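Local coordinates for protein transcriptional regulator (Enterococcus faecalis, PDB 3QFI) that is of unknown function but belongs to the LytR-CpsA-Psr family and bears the name of a transcriptional regulator, at residues N55-I60 with K225-E230; V48-K53 with L221-T226. One frame throughout, in Å; residues are numbered along the deposited sequence.

Both contacts tie the same late stretch of chain to the sheet; their segments overlap at Lys225 and Thr226, which of the two partners touch only 55-60 of contact 1, and their centres lie about 7 Å apart. Contact 1 is partly buried and works mainly through backbone hydrogen bonds: it adds strand 227-230 alongside strand 56-62. Contact 2 is buried and has no hydrogen bond across it, relying instead on apolar atoms of Ile50, Pro52, Ala223 and Phe224. The difference follows their places, since one pairs two strands while the other sets a loop turn against the end of strand 44-51. Strands 44-51 and 56-62 are neighbours in the sheet, and Thr58 O lies 2.9 Å from Thr49 N between them.

Contact 1: residues N55-I60 with K225-E230; sequences NKSTMI and KTIDSE
Asp228 O is approached by two groups from 55-60: Met59 N donates to it at 2.9 Å with an N-H...O angle of 166°, and Thr58 CA adds a CA-H...O contact at 3.3 Å. The donor Met59 N stands 17° off the carbonyl plane. Ser57 turns both its N and its O to the partner strand, the N donating to Thr226 O at 3.0 Å and the O accepting from Asp228 N. The last bond is bent, with 136° at the hydrogen. Together these bonds fix a parallel register, Ser57 level with Ile227 and Thr58 with Asp228; the local strand axes approach to 4.5 Å.

Side chains alternate between the two faces. On the one carrying Ser57 and Met59, the Met59 thioether slants across Ile227, with CG and SD both 3.8 Å from its CG2 branch. Val177 and Arg182 of helix 166-184 border this face, touching Met59 and Ile227 respectively. On the other face Thr58 presents its methyl: CG2, set anti to the backbone N, meets Glu230 CG at 3.5 Å. Beside it, the aliphatic part of Lys56 runs alongside Asp228 and points the same way, CD lying 3.8 Å from Asp228 CB. Their charged ends do not meet, as NZ and OD1 are 5.7 Å apart; the salt-bridge partner of Lys56 is Glu54. Helix 249-262 lies over this face, where Gln262 touches Thr58 and Thr255 touches Glu230.

Just where strand 56-62 begins, Asn55 and Lys56 both face Asn51 in a G1 beta bulge. Strand 56-62 is paired antiparallel with 44-51 and parallel with 227-230, the latter an outermost strand of this chain's mixed sheet, which has helices packed against both faces: a layered alpha/beta arrangement.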
ATOM      1  N   ASN A  55     -19.592  -2.054   0.519  1.00 18.52           N
ATOM      2  CA  ASN A  55     -19.302  -0.992  -0.423  1.00 22.31           C
ATOM      3  C   ASN A  55     -18.145  -0.119   0.029  1.00 28.06           C
ATOM      4  O   ASN A  55     -18.318   1.085   0.208  1.00 30.89           O
ATOM      5  CB  ASN A  55     -20.548  -0.127  -0.614  1.00 23.60           C
ATOM      6  CG  ASN A  55     -21.750  -0.935  -1.047  1.00 23.35           C
ATOM      7  OD1 ASN A  55     -21.731  -1.594  -2.088  1.00 28.56           O
ATOM      8  ND2 ASN A  55     -22.803  -0.897  -0.245  1.00 22.47           N
ATOM      9  N   LYS A  56     -16.961  -0.709   0.198  1.00 25.67           N
ATOM     10  CA  LYS A  56     -15.799   0.062   0.649  1.00 23.43           C
ATOM     11  C   LYS A  56     -14.451  -0.645   0.404  1.00 21.58           C
ATOM     12  O   LYS A  56     -14.389  -1.869   0.252  1.00 16.06           O
ATOM     13  CB  LYS A  56     -15.967   0.387   2.144  1.00 23.76           C
ATOM     14  CG  LYS A  56     -14.916   1.331   2.730  1.00 46.32           C
ATOM     15  CD  LYS A  56     -15.360   1.986   4.060  1.00 53.08           C
ATOM     16  CE  LYS A  56     -15.175   1.083   5.274  1.00 55.00           C
ATOM     17  NZ  LYS A  56     -15.907  -0.202   5.147  1.00 53.36           N
ATOM     18  N   SER A  57     -13.384   0.153   0.345  1.00 19.80           N
ATOM     19  CA  SER A  57     -12.022  -0.344   0.162  1.00 15.69           C
ATOM     20  C   SER A  57     -11.151   0.373   1.170  1.00 15.53           C
ATOM     21  O   SER A  57     -11.280   1.580   1.362  1.00 18.60           O
ATOM     22  CB  SER A  57     -11.482  -0.073  -1.248  1.00 15.54           C
ATOM     23  OG  SER A  57     -12.043  -0.960  -2.197  1.00 23.88           O
ATOM     24  N   THR A  58     -10.255  -0.379   1.795  1.00 18.12           N
ATOM     25  CA  THR A  58      -9.380   0.156   2.818  1.00 13.76           C
ATOM     26  C   THR A  58      -7.923   0.044   2.389  1.00 23.08           C
ATOM     27  O   THR A  58      -7.404  -1.060   2.173  1.00 34.38           O
ATOM     28  CB  THR A  58      -9.582  -0.624   4.119  1.00 16.44           C
ATOM     29  OG1 THR A  58     -10.981  -0.860   4.314  1.00 17.98           O
ATOM     30  CG2 THR A  58      -9.037   0.139   5.298  1.00 15.81           C
ATOM     31  N   MET A  59      -7.282   1.202   2.255  1.00 20.64           N
ATOM     32  CA  MET A  59      -5.880   1.301   1.869  1.00 15.72           C
ATOM     33  C   MET A  59      -5.070   1.240   3.148  1.00 15.90           C
ATOM     34  O   MET A  59      -5.533   1.643   4.215  1.00 13.78           O
ATOM     35  CB  MET A  59      -5.609   2.624   1.151  1.00  7.94           C
ATOM     36  CG  MET A  59      -6.361   2.794  -0.163  1.00 17.37           C
ATOM     37  SD  MET A  59      -6.043   4.425  -0.913  1.00 12.34           S
ATOM     38  CE  MET A  59      -5.246   3.948  -2.437  1.00 23.53           C
ATOM     39  N   ILE A  60      -3.851   0.742   3.038  1.00 21.04           N
ATOM     40  CA  ILE A  60      -3.005   0.601   4.201  1.00 21.64           C
ATOM     41  C   ILE A  60      -1.557   0.807   3.799  1.00 16.94           C
ATOM     42  O   ILE A  60      -0.975  -0.003   3.091  1.00 15.99           O
ATOM     43  CB  ILE A  60      -3.190  -0.819   4.837  1.00 25.91           C
ATOM     44  CG1 ILE A  60      -3.722  -0.707   6.257  1.00 24.24           C
ATOM     45  CG2 ILE A  60      -1.878  -1.561   4.882  1.00 36.24           C
ATOM     46  CD1 ILE A  60      -2.756  -0.071   7.231  1.00 14.55           C
ATOM     47  N   LYS A 225     -17.034   2.796  -3.940  1.00 40.77           N
ATOM     48  CA  LYS A 225     -17.868   3.963  -3.672  1.00 42.34           C
ATOM     49  C   LYS A 225     -17.244   4.781  -2.557  1.00 45.17           C
ATOM     50  O   LYS A 225     -17.447   5.988  -2.474  1.00 48.40           O
ATOM     51  CB  LYS A 225     -19.290   3.548  -3.260  1.00 34.01           C
ATOM     52  CG  LYS A 225     -20.210   3.170  -4.419  1.00 29.54           C
ATOM     53  CD  LYS A 225     -21.626   2.885  -3.936  1.00 22.20           C
ATOM     54  CE  LYS A 225     -22.589   2.649  -5.100  1.00 34.84           C
ATOM     55  NZ  LYS A 225     -24.019   2.540  -4.649  1.00 29.42           N
ATOM     56  N   THR A 226     -16.477   4.115  -1.701  1.00 43.84           N
ATOM     57  CA  THR A 226     -15.840   4.779  -0.576  1.00 32.55           C
ATOM     58  C   THR A 226     -14.502   4.111  -0.304  1.00 30.53           C
ATOM     59  O   THR A 226     -14.447   2.914  -0.011  1.00 29.90           O
ATOM     60  CB  THR A 226     -16.705   4.662   0.697  1.00 39.78           C
ATOM     61  OG1 THR A 226     -18.074   4.951   0.378  1.00 39.80           O
ATOM     62  CG2 THR A 226     -16.215   5.638   1.761  1.00 50.20           C
ATOM     63  N   ILE A 227     -13.431   4.886  -0.404  1.00 22.56           N
ATOM     64  CA  ILE A 227     -12.088   4.387  -0.162  1.00 20.70           C
ATOM     65  C   ILE A 227     -11.595   4.899   1.197  1.00 27.07           C
ATOM     66  O   ILE A 227     -11.203   6.056   1.311  1.00 26.80           O
ATOM     67  CB  ILE A 227     -11.125   4.885  -1.256  1.00 26.46           C
ATOM     68  CG1 ILE A 227     -11.782   4.770  -2.640  1.00 19.18           C
ATOM     69  CG2 ILE A 227      -9.828   4.091  -1.201  1.00 37.85           C
ATOM     70  CD1 ILE A 227     -12.231   3.386  -3.023  1.00 17.01           C
ATOM     71  N   ASP A 228     -11.618   4.050   2.222  1.00 27.72           N
ATOM     72  CA  ASP A 228     -11.174   4.449   3.567  1.00 35.16           C
ATOM     73  C   ASP A 228      -9.676   4.148   3.768  1.00 33.03           C
ATOM     74  O   ASP A 228      -9.079   3.394   2.999  1.00 32.99           O
ATOM     75  CB  ASP A 228     -11.999   3.709   4.632  1.00 43.65           C
ATOM     76  CG  ASP A 228     -11.934   4.371   6.002  1.00 48.13           C
ATOM     77  OD1 ASP A 228     -12.068   3.649   7.013  1.00 61.01           O
ATOM     78  OD2 ASP A 228     -11.771   5.611   6.078  1.00 47.87           O
ATOM     79  N   SER A 229      -9.073   4.743   4.798  1.00 30.27           N
ATOM     80  CA  SER A 229      -7.655   4.529   5.093  1.00 21.60           C
ATOM     81  C   SER A 229      -7.459   3.923   6.480  1.00 21.81           C
ATOM     82  O   SER A 229      -8.395   3.827   7.265  1.00 24.08           O
ATOM     83  CB  SER A 229      -6.882   5.847   5.016  1.00 16.43           C
ATOM     84  OG  SER A 229      -6.982   6.439   3.736  1.00 24.61           O
ATOM     85  N   GLU A 230      -6.227   3.522   6.770  1.00 24.18           N
ATOM     86  CA  GLU A 230      -5.879   2.932   8.056  1.00 29.97           C
ATOM     87  C   GLU A 230      -4.408   3.171   8.341  1.00 37.58           C
ATOM     88  O   GLU A 230      -3.551   2.864   7.507  1.00 43.18           O
ATOM     89  CB  GLU A 230      -6.145   1.429   8.051  1.00 20.71           C
ATOM     90  CG  GLU A 230      -7.578   1.051   8.338  1.00 44.20           C
ATOM     91  CD  GLU A 230      -7.738   0.322   9.663  1.00 53.74           C
ATOM     92  OE1 GLU A 230      -8.892   0.063  10.066  1.00 60.84           O
ATOM     93  OE2 GLU A 230      -6.712   0.004  10.301  1.00 64.49           O
TER

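Contact 2: residues V48-K53 with L221-T226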
ATOM      1  N   VAL A  48      -4.586  -2.981   0.012  1.00  6.35           N
ATOM      2  CA  VAL A  48      -5.961  -2.538  -0.202  1.00  1.64           C
ATOM      3  C   VAL A  48      -6.915  -3.714  -0.049  1.00  9.53           C
ATOM      4  O   VAL A  48      -6.625  -4.816  -0.517  1.00 10.42           O
ATOM      5  CB  VAL A  48      -6.144  -1.930  -1.624  1.00  3.03           C
ATOM      6  CG1 VAL A  48      -7.607  -1.585  -1.870  1.00  1.00           C
ATOM      7  CG2 VAL A  48      -5.288  -0.694  -1.769  1.00  7.18           C
ATOM      8  N   THR A  49      -8.035  -3.494   0.636  1.00 10.04           N
ATOM      9  CA  THR A  49      -9.034  -4.548   0.796  1.00 11.61           C
ATOM     10  C   THR A  49     -10.309  -4.125   0.074  1.00 12.57           C
ATOM     11  O   THR A  49     -10.850  -3.043   0.315  1.00 17.95           O
ATOM     12  CB  THR A  49      -9.373  -4.853   2.285  1.00 12.30           C
ATOM     13  OG1 THR A  49      -9.754  -3.651   2.965  1.00 21.50           O
ATOM     14  CG2 THR A  49      -8.183  -5.498   2.980  1.00  2.95           C
ATOM     15  N   ILE A  50     -10.762  -4.981  -0.833  1.00 10.98           N
ATOM     16  CA  ILE A  50     -11.960  -4.720  -1.609  1.00  9.21           C
ATOM     17  C   ILE A  50     -13.087  -5.532  -0.974  1.00  8.89           C
ATOM     18  O   ILE A  50     -13.064  -6.766  -0.997  1.00 13.74           O
ATOM     19  CB  ILE A  50     -11.745  -5.148  -3.090  1.00 21.24           C
ATOM     20  CG1 ILE A  50     -10.391  -4.623  -3.582  1.00 19.72           C
ATOM     21  CG2 ILE A  50     -12.862  -4.602  -3.988  1.00 21.14           C
ATOM     22  CD1 ILE A  50     -10.256  -3.119  -3.525  1.00  9.17           C
ATOM     23  N   ASN A  51     -14.050  -4.834  -0.372  1.00 12.49           N
ATOM     24  CA  ASN A  51     -15.190  -5.484   0.266  1.00 18.64           C
ATOM     25  C   ASN A  51     -16.497  -4.904  -0.242  1.00 12.92           C
ATOM     26  O   ASN A  51     -17.018  -3.943   0.311  1.00 22.66           O
ATOM     27  CB  ASN A  51     -15.140  -5.333   1.784  1.00 19.01           C
ATOM     28  CG  ASN A  51     -16.306  -6.029   2.469  1.00 31.38           C
ATOM     29  OD1 ASN A  51     -16.503  -7.245   2.321  1.00 28.26           O
ATOM     30  ND2 ASN A  51     -17.093  -5.261   3.217  1.00 40.45           N
ATOM     31  N   PRO A  52     -17.045  -5.488  -1.313  1.00 13.33           N
ATOM     32  CA  PRO A  52     -18.304  -5.004  -1.879  1.00 21.27           C
ATOM     33  C   PRO A  52     -19.494  -5.199  -0.943  1.00 30.41           C
ATOM     34  O   PRO A  52     -20.476  -4.479  -1.036  1.00 42.00           O
ATOM     35  CB  PRO A  52     -18.434  -5.812  -3.169  1.00 18.40           C
ATOM     36  CG  PRO A  52     -17.762  -7.108  -2.823  1.00 16.39           C
ATOM     37  CD  PRO A  52     -16.536  -6.649  -2.065  1.00 15.62           C
ATOM     38  N   LYS A  53     -19.404  -6.164  -0.035  1.00 32.34           N
ATOM     39  CA  LYS A  53     -20.497  -6.417   0.894  1.00 32.96           C
ATOM     40  C   LYS A  53     -20.733  -5.215   1.805  1.00 33.41           C
ATOM     41  O   LYS A  53     -21.747  -5.133   2.494  1.00 35.28           O
ATOM     42  CB  LYS A  53     -20.199  -7.663   1.733  1.00 46.30           C
ATOM     43  CG  LYS A  53     -19.913  -8.922   0.899  1.00 54.03           C
ATOM     44  CD  LYS A  53     -19.357 -10.055   1.761  1.00 50.57           C
ATOM     45  CE  LYS A  53     -19.095 -11.308   0.940  1.00 47.27           C
ATOM     46  NZ  LYS A  53     -18.583 -12.431   1.778  1.00 46.32           N
ATOM     47  N   LEU A 221     -17.616  -2.320  -8.639  1.00 17.56           N
ATOM     48  CA  LEU A 221     -17.715  -0.876  -8.821  1.00 21.67           C
ATOM     49  C   LEU A 221     -18.219  -0.227  -7.531  1.00 17.85           C
ATOM     50  O   LEU A 221     -17.744   0.831  -7.127  1.00 21.64           O
ATOM     51  CB  LEU A 221     -18.653  -0.541  -9.996  1.00 14.05           C
ATOM     52  CG  LEU A 221     -19.235  -1.700 -10.816  1.00 13.18           C
ATOM     53  CD1 LEU A 221     -20.315  -2.391  -9.997  1.00 17.96           C
ATOM     54  CD2 LEU A 221     -19.835  -1.195 -12.132  1.00 20.19           C
ATOM     55  N   SER A 222     -19.171  -0.885  -6.884  1.00 15.31           N
ATOM     56  CA  SER A 222     -19.740  -0.379  -5.655  1.00 17.40           C
ATOM     57  C   SER A 222     -18.698  -0.370  -4.548  1.00 24.97           C
ATOM     58  O   SER A 222     -18.681   0.529  -3.686  1.00 29.96           O
ATOM     59  CB  SER A 222     -20.917  -1.248  -5.229  1.00 16.06           C
ATOM     60  OG  SER A 222     -20.474  -2.517  -4.788  1.00 27.15           O
ATOM     61  N   ALA A 223     -17.832  -1.380  -4.569  1.00 30.06           N
ATOM     62  CA  ALA A 223     -16.777  -1.525  -3.567  1.00 24.90           C
ATOM     63  C   ALA A 223     -15.843  -0.318  -3.515  1.00 21.82           C
ATOM     64  O   ALA A 223     -15.142  -0.111  -2.525  1.00 25.33           O
ATOM     65  CB  ALA A 223     -15.979  -2.795  -3.847  1.00 24.29           C
ATOM     66  N   PHE A 224     -15.836   0.477  -4.581  1.00 23.75           N
ATOM     67  CA  PHE A 224     -14.991   1.667  -4.633  1.00 28.35           C
ATOM     68  C   PHE A 224     -15.795   2.944  -4.401  1.00 36.78           C
ATOM     69  O   PHE A 224     -15.302   4.052  -4.632  1.00 47.39           O
ATOM     70  CB  PHE A 224     -14.240   1.745  -5.968  1.00 23.50           C
ATOM     71  CG  PHE A 224     -13.277   0.610  -6.171  1.00 29.84           C
ATOM     72  CD1 PHE A 224     -13.650  -0.518  -6.895  1.00 33.76           C
ATOM     73  CD2 PHE A 224     -12.032   0.621  -5.547  1.00 30.56           C
ATOM     74  CE1 PHE A 224     -12.803  -1.623  -6.987  1.00 32.38           C
ATOM     75  CE2 PHE A 224     -11.178  -0.475  -5.631  1.00 26.48           C
ATOM     76  CZ  PHE A 224     -11.565  -1.603  -6.353  1.00 23.12           C
ATOM     77  N   LYS A 225     -17.034   2.796  -3.940  1.00 40.77           N
ATOM     78  CA  LYS A 225     -17.868   3.963  -3.672  1.00 42.34           C
ATOM     79  C   LYS A 225     -17.244   4.781  -2.557  1.00 45.17           C
ATOM     80  O   LYS A 225     -17.447   5.988  -2.474  1.00 48.40           O
ATOM     81  CB  LYS A 225     -19.290   3.548  -3.260  1.00 34.01           C
ATOM     82  CG  LYS A 225     -20.210   3.170  -4.419  1.00 29.54           C
ATOM     83  CD  LYS A 225     -21.626   2.885  -3.936  1.00 22.20           C
ATOM     84  CE  LYS A 225     -22.589   2.649  -5.100  1.00 34.84           C
ATOM     85  NZ  LYS A 225     -24.019   2.540  -4.649  1.00 29.42           N
ATOM     86  N   THR A 226     -16.477   4.115  -1.701  1.00 43.84           N
ATOM     87  CA  THR A 226     -15.840   4.779  -0.576  1.00 32.55           C
ATOM     88  C   THR A 226     -14.502   4.111  -0.304  1.00 30.53           C
ATOM     89  O   THR A 226     -14.447   2.914  -0.011  1.00 29.90           O
ATOM     90  CB  THR A 226     -16.705   4.662   0.697  1.00 39.78           C
ATOM     91  OG1 THR A 226     -18.074   4.951   0.378  1.00 39.80           O
ATOM     92  CG2 THR A 226     -16.215   5.638   1.761  1.00 50.20           C
TER
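The Phe224 ring meets Ile50 through its CE2 and CZ atoms, each 3.5 Å from the Ile50 CD1 methyl, which comes in obliquely to the ring plane. The ring is brought there by a chi1 of -64°, with CG anti to the carbonyl carbon. Ile50 uses a second branch as well: CG2 lies 3.6 Å from Ala223 CB, so the two methyls of one side chain bridge consecutive residues of the loop. Pro52 touches Ala223 by its ring atom CB, 3.9 Å from Ala223 CB. Because the Ala223 methyl also sits 3.8 Å from Pro52 CA, it fits between Ile50 and Pro52, and the backbones come within 4.2 Å, measured from Pro52 CA to Ala223 CA.

The loop's shape is set internally. Phe224 N bonds to Leu221 O, and Lys225 N to Ser222 O at 2.8 Å, giving the tight turn that presents Ala223. Strand 56-62 adds a further hold, for Ser57 OG hydrogen-bonds to Ala223 O. The turn thus closes over the end of strand 44-51, between helix 210-216 and strand 227-230, with Phe224 also touching Met185 just beyond helix 166-184.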